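Local atomic coordinates of actinorhodin polyketide putative beta-ketoacyl synthase 2 (Streptomyces coelicolor A3, PDB entry 1TQY), a protein that serves as the chain length factor of the actinorhodin polyketide synthase, a ketosynthase-family protein that probably helps to set the length of the growing polyketide chain. Residues T54-I59 and W202-Q207; S210-T215 and A307-L312. All coordinates share one frame; numbering follows the deposited sequence.

Contact 1: T54-I59 and W202-Q207; sequences TLAGQI and WGWVSQ. With NA (sodium ion), chain K.
The indole of W204 carries the whole contact, presenting the rim of its six-membered ring to strand 55-57. Two backbone atoms lie at this edge, close to the ring plane. The carbonyl oxygen of L55 is only 3.0 Å from W204 CH2, a close approach of an aromatic carbon to an acceptor, and T54 N stands off at 3.9 Å from CZ2. The methyl of A56 comes in obliquely, with CB 3.7 Å from W204 CZ3; its CB bond points at the helix, whereas those of T54 and L55 turn from it. W204 holds CG anti to its backbone N (chi1 -170°), which swings the indole out from the helix. NE1 donates to A53 O just before the strand, so the ring is pinned on the same backbone that it touches, and F46 meets it edge-to-face. On the helix itself, Q207 NE2 bonds to G203 O at 3.2 Å from above the carbonyl plane, the opposite face from the backbone bond of Q207 N. The Q207 OE1 end is taken by Y342 OH. Further along the strand segment, Q58 O coordinates a sodium ion at 2.3 Å, together with P21 O and three waters. Strand 55-57 pairs antiparallel with strand 40-42, through bonds such as A56 with G41, and G57 bonds to P235 and E237. Helix 201-208 turns W204 toward this small sheet, while W202, V205, S206 and Q207 pack on the neighbouring protein chain; W202 also meets F117 and F124 of its own chain.

Contact 2: S210-T215 and A307-L312; sequences SGRIST and AGVPEL
R212 reaches over V309 and L312, and its path can be followed atom by atom. R212 CB is 3.9 Å from V309 CG2, and CG touches the same methyl at an equal distance. By R212 CD the gap to V309 CG2 has widened to 4.2 Å, and the partner then changes: R212 NE lies 4.0 Å from L312 CD1. At the tip, R212 CZ and NH1 are both 3.8 Å from L312 CD1, which sits over one face of the guanidinium, offset toward its rim. The arginine chain is extended from CG to NE, long enough to span both residues, and it crosses each of their side chains at about a right angle. Placing V309 CG1 anti to its backbone N (chi1 172°) leaves CG2 as the branch that meets the arginine. The contact is therefore apolar packing along an aliphatic stem, with a methyl-on-guanidinium contact at its end. An ST turn steadies the base, R212 N donating to S210 OG at 2.9 Å with an N-H...O angle of 164°. At the surface, the loop after helix 201-208 thus rests on the N-cap residue V309 and first turn of helix 310-324, while Y233 bonds to the R212 backbone.

In the fold
From the N terminus, the chain passes strands 11-20 and 40-42 before it reaches strand 55-57, then runs through about 140 residues that include strands 106-111, 163-166 and 189-196 before helix 201-208 returns to close contact 1. Contact 2 opens three residues later and closes at helix 310-324, after strands 238-246, 260-269 and 301-303. The two loops are in series, neither enclosing the other. Their centres lie about 14 Å apart, on one side of the chain's centre, and they touch where Q207 O packs 3.1 Å from I213 CD1. I213 also rests on A53, before strand 55-57; the contacts tie the 40-42/55-57 sheet to helix 201-208, and the loop after that helix to helix 310-324.

Contact 1: T54-I59 and W202-Q207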
loop_
_atom_site.group_PDB
_atom_site.type_symbol
_atom_site.label_atom_id
_atom_site.label_comp_id
_atom_site.label_asym_id
_atom_site.label_seq_id
_atom_site.Cartn_x
_atom_site.Cartn_y
_atom_site.Cartn_z
ATOM N N THR B 54 25.970 0.826 13.026
ATOM C CA THR B 54 26.026 -0.438 13.750
ATOM C C THR B 54 24.978 -0.610 14.834
ATOM O O THR B 54 24.878 -1.677 15.441
ATOM C CB THR B 54 27.388 -0.602 14.435
ATOM O OG1 THR B 54 27.549 0.448 15.396
ATOM C CG2 THR B 54 28.509 -0.527 13.422
ATOM N N LEU B 55 24.202 0.433 15.086
ATOM C CA LEU B 55 23.192 0.370 16.135
ATOM C C LEU B 55 21.777 0.232 15.595
ATOM O O LEU B 55 21.446 0.812 14.563
ATOM C CB LEU B 55 23.283 1.622 17.009
ATOM C CG LEU B 55 24.538 1.828 17.861
ATOM C CD1 LEU B 55 24.348 3.085 18.703
ATOM C CD2 LEU B 55 24.770 0.625 18.771
ATOM N N ALA B 56 20.952 -0.534 16.302
ATOM C CA ALA B 56 19.569 -0.745 15.907
ATOM C C ALA B 56 18.712 -1.210 17.073
ATOM O O ALA B 56 19.224 -1.694 18.084
ATOM C CB ALA B 56 19.490 -1.760 14.780
ATOM N N GLY B 57 17.401 -1.035 16.928
ATOM C CA GLY B 57 16.473 -1.471 17.954
ATOM C C GLY B 57 16.025 -2.889 17.635
ATOM O O GLY B 57 15.085 -3.090 16.865
ATOM N N GLN B 58 16.700 -3.875 18.214
ATOM C CA GLN B 58 16.348 -5.268 17.978
ATOM C C GLN B 58 15.442 -5.834 19.048
ATOM O O GLN B 58 15.506 -5.431 20.208
ATOM C CB GLN B 58 17.591 -6.149 17.942
ATOM C CG GLN B 58 18.465 -6.012 16.731
ATOM C CD GLN B 58 19.715 -6.881 16.839
ATOM O OE1 GLN B 58 20.555 -6.895 15.943
ATOM N NE2 GLN B 58 19.839 -7.608 17.945
ATOM N N ILE B 59 14.588 -6.764 18.633
ATOM C CA ILE B 59 13.710 -7.467 19.555
ATOM C C ILE B 59 14.447 -8.798 19.713
ATOM O O ILE B 59 14.548 -9.558 18.757
ATOM C CB ILE B 59 12.320 -7.703 18.944
ATOM C CG1 ILE B 59 11.596 -6.360 18.766
ATOM C CG2 ILE B 59 11.517 -8.645 19.845
ATOM C CD1 ILE B 59 10.210 -6.485 18.153
ATOM N N TRP B 202 21.452 -6.656 3.465
ATOM C CA TRP B 202 20.950 -5.806 2.381
ATOM C C TRP B 202 19.998 -4.741 2.913
ATOM O O TRP B 202 20.137 -3.552 2.592
ATOM C CB TRP B 202 20.256 -6.660 1.312
ATOM C CG TRP B 202 19.989 -5.936 -0.004
ATOM C CD1 TRP B 202 20.477 -4.713 -0.400
ATOM C CD2 TRP B 202 19.176 -6.413 -1.086
ATOM N NE1 TRP B 202 20.012 -4.404 -1.659
ATOM C CE2 TRP B 202 19.210 -5.426 -2.103
ATOM C CE3 TRP B 202 18.418 -7.578 -1.295
ATOM C CZ2 TRP B 202 18.516 -5.568 -3.315
ATOM C CZ3 TRP B 202 17.722 -7.717 -2.512
ATOM C CH2 TRP B 202 17.782 -6.713 -3.498
ATOM N N GLY B 203 19.041 -5.163 3.739
ATOM C CA GLY B 203 18.107 -4.212 4.319
ATOM C C GLY B 203 18.858 -3.143 5.107
ATOM O O GLY B 203 18.481 -1.974 5.111
ATOM N N TRP B 204 19.943 -3.548 5.757
ATOM C CA TRP B 204 20.752 -2.636 6.563
ATOM C C TRP B 204 21.455 -1.574 5.710
ATOM O O TRP B 204 21.378 -0.365 5.979
ATOM C CB TRP B 204 21.805 -3.432 7.336
ATOM C CG TRP B 204 22.519 -2.609 8.369
ATOM C CD1 TRP B 204 23.838 -2.257 8.375
ATOM C CD2 TRP B 204 21.927 -1.991 9.517
ATOM N NE1 TRP B 204 24.106 -1.449 9.459
ATOM C CE2 TRP B 204 22.950 -1.270 10.177
ATOM C CE3 TRP B 204 20.630 -1.974 10.053
ATOM C CZ2 TRP B 204 22.720 -0.538 11.344
ATOM C CZ3 TRP B 204 20.402 -1.244 11.218
ATOM C CH2 TRP B 204 21.448 -0.536 11.847
ATOM N N VAL B 205 22.138 -2.050 4.680
ATOM C CA VAL B 205 22.874 -1.213 3.755
ATOM C C VAL B 205 21.890 -0.283 3.035
ATOM O O VAL B 205 22.202 0.875 2.762
ATOM C CB VAL B 205 23.692 -2.173 2.796
ATOM C CG1 VAL B 205 23.369 -1.949 1.339
ATOM C CG2 VAL B 205 25.165 -2.045 3.082
ATOM N N SER B 206 20.688 -0.793 2.766
ATOM C CA SER B 206 19.643 -0.021 2.097
ATOM C C SER B 206 19.234 1.162 2.985
ATOM O O SER B 206 19.099 2.294 2.514
ATOM C CB SER B 206 18.430 -0.923 1.806
ATOM O OG SER B 206 18.736 -1.867 0.775
ATOM N N GLN B 207 19.062 0.899 4.281
ATOM C CA GLN B 207 18.687 1.942 5.225
ATOM C C GLN B 207 19.811 2.960 5.327
ATOM O O GLN B 207 19.568 4.170 5.392
ATOM C CB GLN B 207 18.365 1.322 6.596
ATOM C CG GLN B 207 17.137 0.413 6.551
ATOM C CD GLN B 207 16.810 -0.262 7.875
ATOM O OE1 GLN B 207 16.333 0.367 8.819
ATOM N NE2 GLN B 207 17.078 -1.558 7.945
HETATM NA NA NA K . 15.891 -5.086 22.442
HETATM O O HOH W 1 16.732 -4.606 24.570
HETATM O O HOH W 2 18.739 -5.177 21.549
HETATM O O HOH W 3 14.935 -6.689 22.914
#

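Contact 2: S210-T215 and A307-L312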
loop_
_atom_site.group_PDB
_atom_site.type_symbol
_atom_site.label_atom_id
_atom_site.label_comp_id
_atom_site.label_asym_id
_atom_site.label_seq_id
_atom_site.Cartn_x
_atom_site.Cartn_y
_atom_site.Cartn_z
ATOM N N SER B 210 19.802 5.816 3.084
ATOM C CA SER B 210 18.888 6.923 3.365
ATOM C C SER B 210 19.701 8.180 3.575
ATOM O O SER B 210 19.255 9.287 3.281
ATOM C CB SER B 210 18.105 6.666 4.644
ATOM O OG SER B 210 18.978 6.637 5.762
ATOM N N GLY B 211 20.901 7.993 4.113
ATOM C CA GLY B 211 21.780 9.110 4.398
ATOM C C GLY B 211 21.379 9.728 5.722
ATOM O O GLY B 211 21.900 10.766 6.112
ATOM N N ARG B 212 20.478 9.071 6.443
ATOM C CA ARG B 212 20.007 9.623 7.713
ATOM C C ARG B 212 20.190 8.751 8.946
ATOM O O ARG B 212 19.682 9.059 10.027
ATOM C CB ARG B 212 18.534 10.010 7.559
ATOM C CG ARG B 212 18.323 11.214 6.637
ATOM C CD ARG B 212 16.856 11.430 6.267
ATOM N NE ARG B 212 16.666 12.621 5.418
ATOM C CZ ARG B 212 15.511 12.964 4.848
ATOM N NH1 ARG B 212 14.425 12.219 5.026
ATOM N NH2 ARG B 212 15.443 14.050 4.097
ATOM N N ILE B 213 20.943 7.673 8.796
ATOM C CA ILE B 213 21.156 6.760 9.905
ATOM C C ILE B 213 22.369 7.107 10.763
ATOM O O ILE B 213 23.454 7.361 10.249
ATOM C CB ILE B 213 21.243 5.343 9.358
ATOM C CG1 ILE B 213 19.858 4.987 8.794
ATOM C CG2 ILE B 213 21.652 4.358 10.431
ATOM C CD1 ILE B 213 19.715 3.568 8.397
ATOM N N SER B 214 22.167 7.137 12.078
ATOM C CA SER B 214 23.242 7.457 13.000
ATOM C C SER B 214 24.381 6.459 12.944
ATOM O O SER B 214 24.160 5.246 12.882
ATOM C CB SER B 214 22.722 7.523 14.437
ATOM O OG SER B 214 23.808 7.596 15.342
ATOM N N THR B 215 25.607 6.972 12.964
ATOM C CA THR B 215 26.774 6.110 12.956
ATOM C C THR B 215 27.390 6.079 14.355
ATOM O O THR B 215 28.539 5.688 14.523
ATOM C CB THR B 215 27.847 6.584 11.944
ATOM O OG1 THR B 215 28.260 7.917 12.266
ATOM C CG2 THR B 215 27.300 6.541 10.518
ATOM N N ALA B 307 12.445 13.154 14.054
ATOM C CA ALA B 307 13.348 12.685 13.002
ATOM C C ALA B 307 14.774 12.364 13.448
ATOM O O ALA B 307 15.403 11.454 12.905
ATOM C CB ALA B 307 13.382 13.703 11.871
ATOM N N GLY B 308 15.293 13.110 14.422
ATOM C CA GLY B 308 16.647 12.848 14.877
ATOM C C GLY B 308 17.691 13.391 13.915
ATOM O O GLY B 308 18.893 13.232 14.132
ATOM N N VAL B 309 17.215 14.010 12.835
ATOM C CA VAL B 309 18.066 14.630 11.820
ATOM C C VAL B 309 17.825 16.111 12.045
ATOM O O VAL B 309 16.688 16.568 11.976
ATOM C CB VAL B 309 17.618 14.294 10.385
ATOM C CG1 VAL B 309 18.414 15.126 9.384
ATOM C CG2 VAL B 309 17.817 12.809 10.109
ATOM N N PRO B 310 18.889 16.878 12.318
ATOM C CA PRO B 310 18.801 18.322 12.573
ATOM C C PRO B 310 17.817 19.121 11.719
ATOM O O PRO B 310 16.891 19.741 12.244
ATOM C CB PRO B 310 20.236 18.791 12.384
ATOM C CG PRO B 310 21.028 17.604 12.835
ATOM C CD PRO B 310 20.293 16.458 12.182
ATOM N N GLU B 311 18.030 19.108 10.410
ATOM C CA GLU B 311 17.188 19.839 9.481
ATOM C C GLU B 311 15.715 19.449 9.594
ATOM O O GLU B 311 14.831 20.291 9.430
ATOM C CB GLU B 311 17.696 19.609 8.056
ATOM C CG GLU B 311 16.960 20.402 6.996
ATOM C CD GLU B 311 17.429 20.093 5.571
ATOM O OE1 GLU B 311 16.979 20.798 4.632
ATOM O OE2 GLU B 311 18.235 19.148 5.393
ATOM N N LEU B 312 15.452 18.179 9.892
ATOM C CA LEU B 312 14.080 17.698 10.013
ATOM C C LEU B 312 13.482 18.019 11.374
ATOM O O LEU B 312 12.277 18.207 11.490
ATOM C CB LEU B 312 14.028 16.186 9.774
ATOM C CG LEU B 312 14.419 15.712 8.371
ATOM C CD1 LEU B 312 14.371 14.192 8.300
ATOM C CD2 LEU B 312 13.457 16.313 7.354
#